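Local coordinates for carbohydrate binding protein, putative, cpb33A (Cellvibrio japonicus, PDB 5FJQ) that probably cleaves chitin oxidatively, forming the copper-binding lytic polysaccharide monooxygenase domain of a longer protein that helps its bacterium use chitin efficiently, at residues Y107-Q112 with G151-Y156; T83-G88 with V144-R149; A99-Y104 with P133-W138; E43-G48 with A167-Y172. One frame throughout, in Å; residues are numbered along the deposited sequence.

Contact 1 (Y107-Q112 with G151-Y156); sequences YYITPQ and GRHIIY
His153 and Thr110 illustrate how a side chain can carry on the work of a β-ladder after one strand has ended. His153 CB lies 3.3 Å from Thr110 OG1 and 4.0 Å from Ile109 CD1. In the ring, His153 ND1 is hydrogen-bonded to Thr110 OG1 at 2.9 Å, a bond in which either atom could donate. His153 CE1 follows, with Pro111 O 3.0 Å away at the ring edge and close to its plane. At the tip, NE2 bonds Thr150 O, while a water links it weakly to Gln112 OE1; Gln112 NE2 is hydrogen-bonded to Thr150 OG1. Thr110 OG1 can serve the ring because chi1 (40°) places it between the backbone N and the carbonyl carbon. There Thr110 OG1 also accepts a bond from Ile154 N (2.9 Å), so one hydroxyl is gripped from backbone and ring together. Thr110 N returns a nearly straight bond to Ile154 O (N-H...O 164°).

Before this, Tyr108 and Tyr156 form an antiparallel hydrogen-bonded pair, with Tyr108 N 2.8 Å from Tyr156 O. Ile109 lays CD1 on CG1 of Ile155 on one sheet face, where Ile155 CG2 also reaches the edge of the Tyr107 ring. Tyr107 OH continues to His142, and its ring meets Phe92 of the three-stranded sheet. Strand 102-109 thus runs between 126-130 and 152-161, the latter paired in turn with 169-178 in the same sheet, within the β-sandwich core.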
loop_
_atom_site.group_PDB
_atom_site.type_symbol
_atom_site.label_atom_id
_atom_site.label_comp_id
_atom_site.label_asym_id
_atom_site.label_seq_id
_atom_site.Cartn_x
_atom_site.Cartn_y
_atom_site.Cartn_z
ATOM N N TYR A 107 1.418 -9.374 -0.402
ATOM C CA TYR A 107 2.445 -8.401 -0.140
ATOM C C TYR A 107 3.678 -8.575 -0.988
ATOM O O TYR A 107 4.192 -9.730 -1.164
ATOM C CB TYR A 107 2.857 -8.438 1.328
ATOM C CG TYR A 107 1.687 -8.159 2.240
ATOM C CD1 TYR A 107 0.616 -9.054 2.314
ATOM C CD2 TYR A 107 1.631 -6.995 2.984
ATOM C CE1 TYR A 107 -0.458 -8.830 3.179
ATOM C CE2 TYR A 107 0.577 -6.753 3.875
ATOM C CZ TYR A 107 -0.479 -7.631 3.899
ATOM O OH TYR A 107 -1.507 -7.370 4.707
ATOM N N TYR A 108 4.246 -7.412 -1.332
ATOM C CA TYR A 108 5.510 -7.326 -2.115
ATOM C C TYR A 108 6.429 -6.403 -1.377
ATOM O O TYR A 108 5.984 -5.648 -0.462
ATOM C CB TYR A 108 5.261 -6.771 -3.531
ATOM C CG TYR A 108 4.300 -7.596 -4.309
ATOM C CD1 TYR A 108 2.905 -7.586 -4.020
ATOM C CD2 TYR A 108 4.764 -8.388 -5.380
ATOM C CE1 TYR A 108 2.034 -8.389 -4.746
ATOM C CE2 TYR A 108 3.896 -9.155 -6.095
ATOM C CZ TYR A 108 2.575 -9.150 -5.803
ATOM O OH TYR A 108 1.826 -9.956 -6.554
ATOM N N ILE A 109 7.697 -6.447 -1.769
ATOM C CA ILE A 109 8.738 -5.577 -1.198
ATOM C C ILE A 109 9.774 -5.222 -2.256
ATOM O O ILE A 109 9.969 -5.990 -3.217
ATOM C CB ILE A 109 9.424 -6.174 0.072
ATOM C CG1 ILE A 109 10.259 -5.075 0.761
ATOM C CG2 ILE A 109 10.284 -7.404 -0.284
ATOM C CD1 ILE A 109 10.678 -5.369 2.206
ATOM N N THR A 110 10.332 -4.005 -2.120
ATOM C CA THR A 110 11.536 -3.540 -2.755
ATOM C C THR A 110 12.790 -4.410 -2.451
ATOM O O THR A 110 12.892 -5.100 -1.413
ATOM C CB THR A 110 11.773 -2.091 -2.342
ATOM O OG1 THR A 110 11.445 -1.940 -0.958
ATOM C CG2 THR A 110 10.794 -1.152 -3.111
ATOM N N PRO A 111 13.772 -4.375 -3.368
ATOM C CA PRO A 111 14.980 -5.166 -3.192
ATOM C C PRO A 111 15.964 -4.452 -2.306
ATOM O O PRO A 111 15.957 -3.222 -2.245
ATOM C CB PRO A 111 15.568 -5.224 -4.641
ATOM C CG PRO A 111 15.052 -3.980 -5.306
ATOM C CD PRO A 111 13.717 -3.681 -4.682
ATOM N N GLN A 112 16.838 -5.221 -1.664
ATOM C CA GLN A 112 18.002 -4.672 -1.018
ATOM C C GLN A 112 18.743 -3.709 -1.964
ATOM O O GLN A 112 18.843 -3.933 -3.204
ATOM C CB GLN A 112 18.873 -5.829 -0.528
ATOM C CG GLN A 112 20.087 -5.421 0.237
ATOM C CD GLN A 112 19.767 -4.596 1.468
ATOM O OE1 GLN A 112 18.613 -4.479 1.872
ATOM N NE2 GLN A 112 20.790 -3.963 2.023
ATOM N N GLY A 151 17.864 -0.676 5.634
ATOM C CA GLY A 151 17.509 0.538 4.911
ATOM C C GLY A 151 16.025 0.624 4.885
ATOM O O GLY A 151 15.318 -0.214 5.454
ATOM N N ARG A 152 15.544 1.651 4.205
ATOM C CA ARG A 152 14.153 1.923 4.104
ATOM C C ARG A 152 13.600 1.198 2.904
ATOM O O ARG A 152 14.241 1.123 1.862
ATOM C CB ARG A 152 14.033 3.436 3.873
ATOM C CG ARG A 152 14.047 4.168 5.181
ATOM C CD ARG A 152 14.072 5.656 4.923
ATOM N NE ARG A 152 13.567 6.194 6.168
ATOM C CZ ARG A 152 12.359 6.702 6.285
ATOM N NH1 ARG A 152 11.608 6.812 5.174
ATOM N NH2 ARG A 152 11.942 7.150 7.480
ATOM N N HIS A 153 12.411 0.645 3.050
ATOM C CA HIS A 153 11.829 -0.136 2.008
ATOM C C HIS A 153 10.368 0.201 1.830
ATOM O O HIS A 153 9.744 0.794 2.707
ATOM C CB HIS A 153 12.101 -1.638 2.271
ATOM C CG HIS A 153 13.510 -1.998 1.927
ATOM N ND1 HIS A 153 13.898 -2.229 0.618
ATOM C CD2 HIS A 153 14.645 -1.990 2.664
ATOM C CE1 HIS A 153 15.211 -2.395 0.580
ATOM N NE2 HIS A 153 15.685 -2.288 1.809
ATOM N N ILE A 154 9.845 -0.145 0.650
ATOM C CA ILE A 154 8.443 -0.026 0.415
ATOM C C ILE A 154 7.868 -1.413 0.353
ATOM O O ILE A 154 8.384 -2.331 -0.365
ATOM C CB ILE A 154 8.112 0.764 -0.876
ATOM C CG1 ILE A 154 8.759 2.150 -0.836
ATOM C CG2 ILE A 154 6.596 0.871 -1.095
ATOM C CD1 ILE A 154 8.513 2.918 -2.146
ATOM N N ILE A 155 6.770 -1.542 1.086
ATOM C CA ILE A 155 5.929 -2.715 0.968
ATOM C C ILE A 155 4.647 -2.336 0.221
ATOM O O ILE A 155 4.035 -1.285 0.495
ATOM C CB ILE A 155 5.607 -3.356 2.317
ATOM C CG1 ILE A 155 6.891 -4.041 2.853
ATOM C CG2 ILE A 155 4.428 -4.335 2.147
ATOM C CD1 ILE A 155 6.849 -4.292 4.311
ATOM N N TYR A 156 4.268 -3.193 -0.727
ATOM C CA TYR A 156 3.046 -3.017 -1.463
ATOM C C TYR A 156 2.134 -4.174 -1.112
ATOM O O TYR A 156 2.451 -5.314 -1.436
ATOM C CB TYR A 156 3.385 -3.044 -2.953
ATOM C CG TYR A 156 2.359 -2.400 -3.833
ATOM C CD1 TYR A 156 1.818 -1.156 -3.518
ATOM C CD2 TYR A 156 1.908 -3.053 -5.023
ATOM C CE1 TYR A 156 0.859 -0.572 -4.361
ATOM C CE2 TYR A 156 0.962 -2.464 -5.885
ATOM C CZ TYR A 156 0.452 -1.221 -5.566
ATOM O OH TYR A 156 -0.495 -0.687 -6.439
HETATM O O HOH W 1 18.470 -1.419 0.855
#

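Contact 2 (T83-G88 with V144-R149); sequences TSVTPG and VILPYR
Gly88 and Leu146 pair as an antiparallel hydrogen-bonded bridge at one end of the three-stranded sheet of the monooxygenase β-sandwich, where strand 88-96 begins and strand 139-146 finishes. The backbone bonds are short and mutual. Gly88 N donates to Leu146 O at 2.8 Å along an almost straight line (173°), and Leu146 N answers to Gly88 O at the same length. Gly88 has a positive phi (105°), a conformation in which a CB would crowd the carbonyl O of Pro87. A weaker contact of the C-H...O kind adds to this pairing, as Pro87 CA approaches Leu146 O.

The apolar contacts fall into two groups. Leu146 sends CD1 to Val85 CB (3.8 Å), the two side chains crossing at about a right angle, and the same Leu146 CD1 methyl lies 3.4 Å from Thr86 O. Toward the outside, Pro87 CG rests 4.0 Å from Tyr148 CD1. Proline and tyrosine lie side by side here and point the same way, the phenol being carried outward by a chi1 of -176° that sets CG opposite the backbone N.

Polar grip on this end of the chain falls to Arg149, whose NH2 bonds Gln126 and whose NE bonds Thr110 O, tying the turn to the other sheet. Arg149 NH1 closes back on Tyr148 O at 3.1 Å, in the guanidinium plane, while Pro147 CG sits 3.4 Å above one face of that plane, toward its rim.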
loop_
_atom_site.group_PDB
_atom_site.type_symbol
_atom_site.label_atom_id
_atom_site.label_comp_id
_atom_site.label_asym_id
_atom_site.label_seq_id
_atom_site.Cartn_x
_atom_site.Cartn_y
_atom_site.Cartn_z
ATOM N N THR A 83 7.660 2.794 9.612
ATOM C CA THR A 83 7.674 1.983 10.800
ATOM C C THR A 83 8.941 1.128 10.872
ATOM O O THR A 83 9.372 0.523 9.900
ATOM C CB THR A 83 6.452 1.062 10.774
ATOM O OG1 THR A 83 5.275 1.863 10.646
ATOM C CG2 THR A 83 6.372 0.193 12.001
ATOM N N SER A 84 9.545 1.075 12.042
ATOM C CA SER A 84 10.758 0.266 12.188
ATOM C C SER A 84 10.402 -1.189 12.092
ATOM O O SER A 84 9.453 -1.637 12.721
ATOM C CB SER A 84 11.387 0.547 13.502
ATOM O OG SER A 84 12.004 1.786 13.306
ATOM N N VAL A 85 11.103 -1.902 11.227
ATOM C CA VAL A 85 10.892 -3.345 11.150
ATOM C C VAL A 85 12.254 -4.075 11.230
ATOM O O VAL A 85 13.316 -3.433 11.168
ATOM C CB VAL A 85 10.110 -3.776 9.900
ATOM C CG1 VAL A 85 8.701 -3.184 9.890
ATOM C CG2 VAL A 85 10.871 -3.380 8.620
ATOM N N THR A 86 12.185 -5.399 11.394
ATOM C CA THR A 86 13.325 -6.293 11.274
ATOM C C THR A 86 12.954 -7.538 10.474
ATOM O O THR A 86 11.752 -7.810 10.263
ATOM C CB THR A 86 13.847 -6.747 12.631
ATOM O OG1 THR A 86 12.796 -7.429 13.324
ATOM C CG2 THR A 86 14.355 -5.549 13.484
ATOM N N PRO A 87 13.982 -8.291 9.970
ATOM C CA PRO A 87 13.671 -9.498 9.211
ATOM C C PRO A 87 12.937 -10.487 10.086
ATOM O O PRO A 87 13.103 -10.465 11.316
ATOM C CB PRO A 87 15.067 -9.996 8.749
ATOM C CG PRO A 87 15.892 -8.745 8.688
ATOM C CD PRO A 87 15.419 -7.990 9.906
ATOM N N GLY A 88 12.096 -11.308 9.475
ATOM C CA GLY A 88 11.186 -12.151 10.202
ATOM C C GLY A 88 9.727 -11.737 10.220
ATOM O O GLY A 88 9.278 -10.817 9.491
ATOM N N VAL A 144 3.402 -11.506 7.829
ATOM C CA VAL A 144 4.192 -11.516 6.568
ATOM C C VAL A 144 5.574 -11.802 7.026
ATOM O O VAL A 144 5.982 -11.261 8.079
ATOM C CB VAL A 144 4.149 -10.119 5.899
ATOM C CG1 VAL A 144 5.029 -10.037 4.640
ATOM C CG2 VAL A 144 2.709 -9.785 5.575
ATOM N N ILE A 145 6.297 -12.706 6.350
ATOM C CA ILE A 145 7.664 -12.902 6.775
ATOM C C ILE A 145 8.562 -11.916 5.990
ATOM O O ILE A 145 8.709 -12.018 4.749
ATOM C CB ILE A 145 8.149 -14.393 6.702
ATOM C CG1 ILE A 145 7.213 -15.385 7.425
ATOM C CG2 ILE A 145 9.628 -14.550 7.054
ATOM C CD1 ILE A 145 6.689 -15.004 8.806
ATOM N N LEU A 146 9.143 -10.942 6.687
ATOM C CA LEU A 146 10.015 -9.939 6.036
ATOM C C LEU A 146 11.355 -10.573 5.753
ATOM O O LEU A 146 11.961 -11.211 6.667
ATOM C CB LEU A 146 10.179 -8.698 6.902
ATOM C CG LEU A 146 8.840 -8.061 7.247
ATOM C CD1 LEU A 146 8.997 -7.135 8.469
ATOM C CD2 LEU A 146 8.192 -7.359 6.064
ATOM N N PRO A 147 11.821 -10.459 4.489
ATOM C CA PRO A 147 13.120 -11.030 4.163
ATOM C C PRO A 147 14.256 -10.183 4.741
ATOM O O PRO A 147 14.016 -9.056 5.211
ATOM C CB PRO A 147 13.140 -10.990 2.624
ATOM C CG PRO A 147 12.340 -9.746 2.275
ATOM C CD PRO A 147 11.251 -9.673 3.356
ATOM N N TYR A 148 15.489 -10.691 4.721
ATOM C CA TYR A 148 16.620 -9.828 5.110
ATOM C C TYR A 148 16.684 -8.557 4.255
ATOM O O TYR A 148 16.821 -8.632 3.040
ATOM C CB TYR A 148 17.958 -10.577 5.029
ATOM C CG TYR A 148 19.098 -9.746 5.509
ATOM C CD1 TYR A 148 19.318 -9.575 6.880
ATOM C CD2 TYR A 148 19.933 -9.086 4.605
ATOM C CE1 TYR A 148 20.376 -8.793 7.357
ATOM C CE2 TYR A 148 20.996 -8.299 5.062
ATOM C CZ TYR A 148 21.207 -8.151 6.438
ATOM O OH TYR A 148 22.256 -7.357 6.906
ATOM N N ARG A 149 16.664 -7.396 4.918
ATOM C CA ARG A 149 16.881 -6.112 4.283
ATOM C C ARG A 149 17.611 -5.218 5.289
ATOM O O ARG A 149 17.655 -5.539 6.483
ATOM C CB ARG A 149 15.532 -5.438 3.887
ATOM C CG ARG A 149 14.678 -6.069 2.757
ATOM C CD ARG A 149 15.412 -6.133 1.425
ATOM N NE ARG A 149 14.548 -6.531 0.310
ATOM C CZ ARG A 149 14.433 -7.783 -0.137
ATOM N NH1 ARG A 149 15.116 -8.752 0.456
ATOM N NH2 ARG A 149 13.625 -8.068 -1.140
#

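Contact 3 (A99-Y104 with P133-W138); sequences AHKTKY and PADQEW. With CU (copper (II) ion), chain D.
Bends in both chains bring Lys101 and Gln136 together. Lysine kinks at chi2 and again at its last torsion (chi4 -84°), and glutamine turns at chi2 (105°). Lys101 NZ consequently lies 2.7 Å from Gln136 OE1, hydrogen-bonded to it and tilted somewhat from the amide plane. Lys101 NZ also makes a longer salt bridge, 3.5 Å to Asp135 OD1, with lysine and aspartate side by side; Arg165 is a second cationic partner of that carboxylate oxygen.

Beneath these polar ends the backbones of Thr102 and Ala134 form a single antiparallel bridge, with a 2.9 Å bond from Thr102 N to Ala134 O and its reciprocal. Past it, Lys103 and Tyr104 both face Gln160, a classic β-bulge that breaks strand 102-109.

At the other end, Ala99 CB presses on Gln136 CB (3.4 Å) and lies over one face of the Trp138 indole. A water accepts from both His100 N and Glu137 N, spanning the loops where they have parted. A second water lies within bonding distance of Thr102 OG1, Asp135 O and Glu137 OE1, with more acceptors around it than it has protons; Glu137 OE1 also bonds Ser140 OG, and Thr102 OG1 bonds Trp159 NE1.

The imidazole of His100 leaves the contact on the far side, and His100 NE2 binds copper at 1.9 Å. His1, its backbone N among the ligands, completes the histidine brace known from this family. Water, amide and ion pair probably help to hold the main chain next to a metal ligand. The carboxylate of Asp135, shared between Lys101 and Arg165, probably offsets part of their positive charge, while the amide oxygen of Gln136 solvates the ammonium.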
loop_
_atom_site.group_PDB
_atom_site.type_symbol
_atom_site.label_atom_id
_atom_site.label_comp_id
_atom_site.label_asym_id
_atom_site.label_seq_id
_atom_site.Cartn_x
_atom_site.Cartn_y
_atom_site.Cartn_z
ATOM N N ALA A 99 -16.317 -4.960 4.090
ATOM C CA ALA A 99 -15.812 -6.317 3.802
ATOM C C ALA A 99 -16.182 -6.827 2.398
ATOM O O ALA A 99 -17.160 -6.378 1.814
ATOM C CB ALA A 99 -16.309 -7.269 4.845
ATOM N N HIS A 100 -15.378 -7.747 1.860
ATOM C CA HIS A 100 -15.635 -8.345 0.574
ATOM C C HIS A 100 -15.150 -9.801 0.622
ATOM O O HIS A 100 -14.335 -10.166 1.508
ATOM C CB HIS A 100 -14.957 -7.571 -0.549
ATOM C CG HIS A 100 -15.463 -6.167 -0.727
ATOM N ND1 HIS A 100 -16.797 -5.878 -0.883
ATOM C CD2 HIS A 100 -14.815 -4.978 -0.771
ATOM C CE1 HIS A 100 -16.954 -4.569 -1.058
ATOM N NE2 HIS A 100 -15.765 -4.000 -0.964
ATOM N N LYS A 101 -15.669 -10.637 -0.303
ATOM C CA LYS A 101 -15.119 -11.988 -0.499
ATOM C C LYS A 101 -13.777 -11.739 -1.176
ATOM O O LYS A 101 -13.671 -10.835 -1.964
ATOM C CB LYS A 101 -16.047 -12.886 -1.335
ATOM C CG LYS A 101 -17.481 -12.903 -0.844
ATOM C CD LYS A 101 -18.144 -14.239 -1.108
ATOM C CE LYS A 101 -19.309 -14.511 -0.152
ATOM N NZ LYS A 101 -18.837 -15.090 1.147
ATOM N N THR A 102 -12.751 -12.495 -0.779
ATOM C CA THR A 102 -11.323 -12.209 -1.103
ATOM C C THR A 102 -10.738 -13.386 -1.875
ATOM O O THR A 102 -10.820 -14.542 -1.421
ATOM C CB THR A 102 -10.503 -12.000 0.199
ATOM O OG1 THR A 102 -11.000 -10.824 0.855
ATOM C CG2 THR A 102 -9.024 -11.821 -0.066
ATOM N N LYS A 103 -10.133 -13.075 -3.019
ATOM C CA LYS A 103 -9.280 -14.013 -3.752
ATOM C C LYS A 103 -7.930 -14.097 -3.031
ATOM O O LYS A 103 -7.373 -15.206 -2.802
ATOM C CB LYS A 103 -9.135 -13.563 -5.201
ATOM C CG LYS A 103 -8.512 -14.614 -6.102
ATOM C CD LYS A 103 -9.431 -15.804 -6.289
ATOM C CE LYS A 103 -10.110 -15.772 -7.645
ATOM N NZ LYS A 103 -11.248 -16.729 -7.706
ATOM N N TYR A 104 -7.415 -12.947 -2.605
ATOM C CA TYR A 104 -6.153 -12.886 -1.823
ATOM C C TYR A 104 -5.774 -11.520 -1.276
ATOM O O TYR A 104 -6.172 -10.454 -1.828
ATOM C CB TYR A 104 -4.961 -13.377 -2.670
ATOM C CG TYR A 104 -4.758 -12.655 -3.974
ATOM C CD1 TYR A 104 -4.200 -11.356 -4.013
ATOM C CD2 TYR A 104 -5.029 -13.289 -5.168
ATOM C CE1 TYR A 104 -3.960 -10.718 -5.215
ATOM C CE2 TYR A 104 -4.797 -12.668 -6.385
ATOM C CZ TYR A 104 -4.277 -11.376 -6.409
ATOM O OH TYR A 104 -4.103 -10.778 -7.608
ATOM N N PRO A 133 -7.459 -17.086 -0.367
ATOM C CA PRO A 133 -8.805 -16.524 -0.378
ATOM C C PRO A 133 -9.376 -16.441 1.041
ATOM O O PRO A 133 -8.837 -17.088 2.002
ATOM C CB PRO A 133 -9.600 -17.529 -1.217
ATOM C CG PRO A 133 -8.907 -18.825 -0.916
ATOM C CD PRO A 133 -7.453 -18.490 -0.826
ATOM N N ALA A 134 -10.431 -15.658 1.176
ATOM C CA ALA A 134 -11.078 -15.489 2.484
ATOM C C ALA A 134 -12.533 -15.171 2.282
ATOM O O ALA A 134 -12.897 -14.613 1.233
ATOM C CB ALA A 134 -10.425 -14.334 3.262
ATOM N N ASP A 135 -13.354 -15.431 3.303
ATOM C CA ASP A 135 -14.658 -14.746 3.313
ATOM C C ASP A 135 -14.513 -13.292 3.814
ATOM O O ASP A 135 -13.381 -12.775 3.939
ATOM C CB ASP A 135 -15.712 -15.531 4.067
ATOM C CG ASP A 135 -15.914 -16.925 3.480
ATOM O OD1 ASP A 135 -16.147 -17.028 2.258
ATOM O OD2 ASP A 135 -15.768 -17.928 4.247
ATOM N N GLN A 136 -15.649 -12.632 4.062
ATOM C CA GLN A 136 -15.617 -11.216 4.434
ATOM C C GLN A 136 -15.021 -11.135 5.788
ATOM O O GLN A 136 -15.247 -12.018 6.550
ATOM C CB GLN A 136 -17.003 -10.602 4.427
ATOM C CG GLN A 136 -17.659 -10.684 3.065
ATOM C CD GLN A 136 -18.736 -11.751 3.033
ATOM O OE1 GLN A 136 -18.492 -12.963 2.816
ATOM N NE2 GLN A 136 -19.949 -11.308 3.309
ATOM N N GLU A 137 -14.223 -10.111 6.036
ATOM C CA GLU A 137 -13.504 -9.920 7.244
ATOM C C GLU A 137 -13.535 -8.459 7.511
ATOM O O GLU A 137 -13.217 -7.697 6.655
ATOM C CB GLU A 137 -12.056 -10.282 7.026
ATOM C CG GLU A 137 -11.835 -11.795 7.056
ATOM C CD GLU A 137 -10.430 -12.138 6.663
ATOM O OE1 GLU A 137 -9.924 -11.625 5.621
ATOM O OE2 GLU A 137 -9.845 -12.944 7.397
ATOM N N TRP A 138 -13.925 -8.070 8.713
ATOM C CA TRP A 138 -13.799 -6.696 9.067
ATOM C C TRP A 138 -12.360 -6.286 9.244
ATOM O O TRP A 138 -11.994 -5.111 9.041
ATOM C CB TRP A 138 -14.619 -6.433 10.341
ATOM C CG TRP A 138 -16.107 -6.495 10.059
ATOM C CD1 TRP A 138 -17.009 -7.413 10.547
ATOM C CD2 TRP A 138 -16.848 -5.617 9.182
ATOM N NE1 TRP A 138 -18.268 -7.136 10.049
ATOM C CE2 TRP A 138 -18.197 -6.043 9.211
ATOM C CE3 TRP A 138 -16.499 -4.495 8.383
ATOM C CZ2 TRP A 138 -19.210 -5.378 8.474
ATOM C CZ3 TRP A 138 -17.495 -3.844 7.652
ATOM C CH2 TRP A 138 -18.836 -4.288 7.700
HETATM CU CU CU D . -15.109 -2.210 -0.993
HETATM O O HOH W 2 -13.159 -8.539 3.582
HETATM O O HOH W 3 -11.509 -10.931 3.491
#

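Contact 4 (E43-G48 with A167-Y172); sequences EVAVGG and AAEGFY
Phe171 and Ala45 face each other as a non-hydrogen-bonded antiparallel pair, Ala45 CB 3.6 Å from Phe171 CE1. On the opposite sheet face, Val46 CG2 touches Tyr172 CE1 at 3.7 Å, and the two side chains cross at a slant. Chi1 of Tyr172 (-49°) swings its phenol back over Gly170, whose missing side chain leaves space for the hydroxyl.

The backbone sets this register. Val46 and Gly170 exchange a pair of bonds, the shorter being Val46 N to Gly170 O at 2.8 Å. Val44, at the centre of an inverse γ-turn, offers its carbonyl O to Tyr172 N (2.9 Å), while a longer bond from Gly48 N to Ala168 O (3.2 Å) finishes the ladder.

Farther out, His53 holds Tyr172 OH, and Arg161 forms a salt bridge with Glu169 OE1. Phe171 packs against Trp159 and meets the His1 ring edge-to-face, its side chain about 3 Å from the copper at nearest atoms. Strand 45-47 thus flanks the strand that carries the aromatic ring beside the copper, with the Ala45 methyl against that ring. Such an apolar ring is consistent with the axial phenylalanine of many bacterial members of this family, where it would limit access of a further ligand.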
loop_
_atom_site.group_PDB
_atom_site.type_symbol
_atom_site.label_atom_id
_atom_site.label_comp_id
_atom_site.label_asym_id
_atom_site.label_seq_id
_atom_site.Cartn_x
_atom_site.Cartn_y
_atom_site.Cartn_z
ATOM N N GLU A 43 -10.234 3.505 -0.116
ATOM C CA GLU A 43 -10.653 3.590 -1.465
ATOM C C GLU A 43 -9.508 3.728 -2.474
ATOM O O GLU A 43 -9.667 4.408 -3.488
ATOM C CB GLU A 43 -11.426 4.862 -1.527
ATOM C CG GLU A 43 -12.565 4.865 -2.439
ATOM C CD GLU A 43 -13.554 5.893 -1.957
ATOM O OE1 GLU A 43 -14.268 5.584 -0.955
ATOM O OE2 GLU A 43 -13.562 7.001 -2.530
ATOM N N VAL A 44 -8.348 3.163 -2.207
ATOM C CA VAL A 44 -7.279 3.278 -3.179
ATOM C C VAL A 44 -7.548 2.075 -4.062
ATOM O O VAL A 44 -6.959 0.986 -3.885
ATOM C CB VAL A 44 -5.860 3.333 -2.502
ATOM C CG1 VAL A 44 -4.746 3.441 -3.501
ATOM C CG2 VAL A 44 -5.736 4.479 -1.504
ATOM N N ALA A 45 -8.474 2.266 -5.011
ATOM C CA ALA A 45 -9.262 1.144 -5.574
ATOM C C ALA A 45 -9.239 1.143 -7.073
ATOM O O ALA A 45 -9.187 2.205 -7.676
ATOM C CB ALA A 45 -10.720 1.193 -5.102
ATOM N N VAL A 46 -9.341 -0.031 -7.678
ATOM C CA VAL A 46 -9.513 -0.115 -9.140
ATOM C C VAL A 46 -10.648 -1.063 -9.408
ATOM O O VAL A 46 -10.578 -2.218 -9.017
ATOM C CB VAL A 46 -8.235 -0.570 -9.869
ATOM C CG1 VAL A 46 -8.465 -0.748 -11.341
ATOM C CG2 VAL A 46 -7.100 0.446 -9.755
ATOM N N GLY A 47 -11.704 -0.606 -10.079
ATOM C CA GLY A 47 -12.806 -1.509 -10.435
ATOM C C GLY A 47 -12.472 -2.354 -11.672
ATOM O O GLY A 47 -11.747 -1.919 -12.546
ATOM N N GLY A 48 -12.999 -3.569 -11.727
ATOM C CA GLY A 48 -12.833 -4.473 -12.854
ATOM C C GLY A 48 -11.594 -5.348 -12.833
ATOM O O GLY A 48 -11.391 -6.124 -13.767
ATOM N N ALA A 167 -17.248 -9.665 -6.753
ATOM C CA ALA A 167 -17.013 -8.625 -7.753
ATOM C C ALA A 167 -15.503 -8.460 -7.945
ATOM O O ALA A 167 -14.700 -8.810 -7.040
ATOM C CB ALA A 167 -17.634 -7.289 -7.351
ATOM N N ALA A 168 -15.139 -7.957 -9.125
ATOM C CA ALA A 168 -13.754 -7.715 -9.516
ATOM C C ALA A 168 -13.381 -6.329 -9.009
ATOM O O ALA A 168 -14.027 -5.351 -9.312
ATOM C CB ALA A 168 -13.601 -7.789 -11.029
ATOM N N GLU A 169 -12.381 -6.227 -8.184
ATOM C CA GLU A 169 -11.948 -4.924 -7.697
ATOM C C GLU A 169 -10.654 -5.180 -6.960
ATOM O O GLU A 169 -10.422 -6.301 -6.407
ATOM C CB GLU A 169 -13.001 -4.265 -6.772
ATOM C CG GLU A 169 -12.790 -2.788 -6.497
ATOM C CD GLU A 169 -13.895 -2.206 -5.592
ATOM O OE1 GLU A 169 -14.520 -2.991 -4.879
ATOM O OE2 GLU A 169 -14.189 -0.980 -5.632
ATOM N N GLY A 170 -9.792 -4.162 -6.994
ATOM C CA GLY A 170 -8.459 -4.213 -6.374
ATOM C C GLY A 170 -8.328 -3.040 -5.408
ATOM O O GLY A 170 -8.848 -1.930 -5.701
ATOM N N PHE A 171 -7.695 -3.287 -4.254
ATOM C CA PHE A 171 -7.247 -2.227 -3.335
ATOM C C PHE A 171 -5.731 -2.284 -3.088
ATOM O O PHE A 171 -5.134 -3.389 -2.899
ATOM C CB PHE A 171 -8.008 -2.314 -1.964
ATOM C CG PHE A 171 -9.473 -2.299 -2.119
ATOM C CD1 PHE A 171 -10.169 -1.055 -2.204
ATOM C CD2 PHE A 171 -10.165 -3.479 -2.335
ATOM C CE1 PHE A 171 -11.549 -1.024 -2.433
ATOM C CE2 PHE A 171 -11.549 -3.452 -2.595
ATOM C CZ PHE A 171 -12.246 -2.230 -2.627
ATOM N N TYR A 172 -5.123 -1.094 -3.049
ATOM C CA TYR A 172 -3.676 -0.989 -3.134
ATOM C C TYR A 172 -3.066 -0.116 -2.056
ATOM O O TYR A 172 -3.439 1.053 -1.939
ATOM C CB TYR A 172 -3.224 -0.553 -4.545
ATOM C CG TYR A 172 -3.880 -1.381 -5.608
ATOM C CD1 TYR A 172 -5.139 -1.015 -6.149
ATOM C CD2 TYR A 172 -3.242 -2.512 -6.114
ATOM C CE1 TYR A 172 -5.746 -1.810 -7.100
ATOM C CE2 TYR A 172 -3.842 -3.294 -7.099
ATOM C CZ TYR A 172 -5.098 -2.920 -7.586
ATOM O OH TYR A 172 -5.709 -3.685 -8.517
#

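In the fold
Contact 1 is the most buried of the four, contacts 2 and 4 are partly buried, and contact 3 lies at the surface. Contacts 1 and 3 draw on the same strand, 102-109, yet differ in character: isoleucines, tyrosines and a fixed histidine in the first, a setting richer in charge and water in the second. Contact 2 is mainly backbone pairing and apolar touches, and contact 4 a ladder flanked by aromatic rings. Contacts 1 and 2 adjoin and link the two sheets. Contacts 3 and 4 converge on the copper site, where His100 packs against Phe171. Contacts 1 and 4 occupy opposite sides of the chain's centre but meet through Tyr156 and Tyr172.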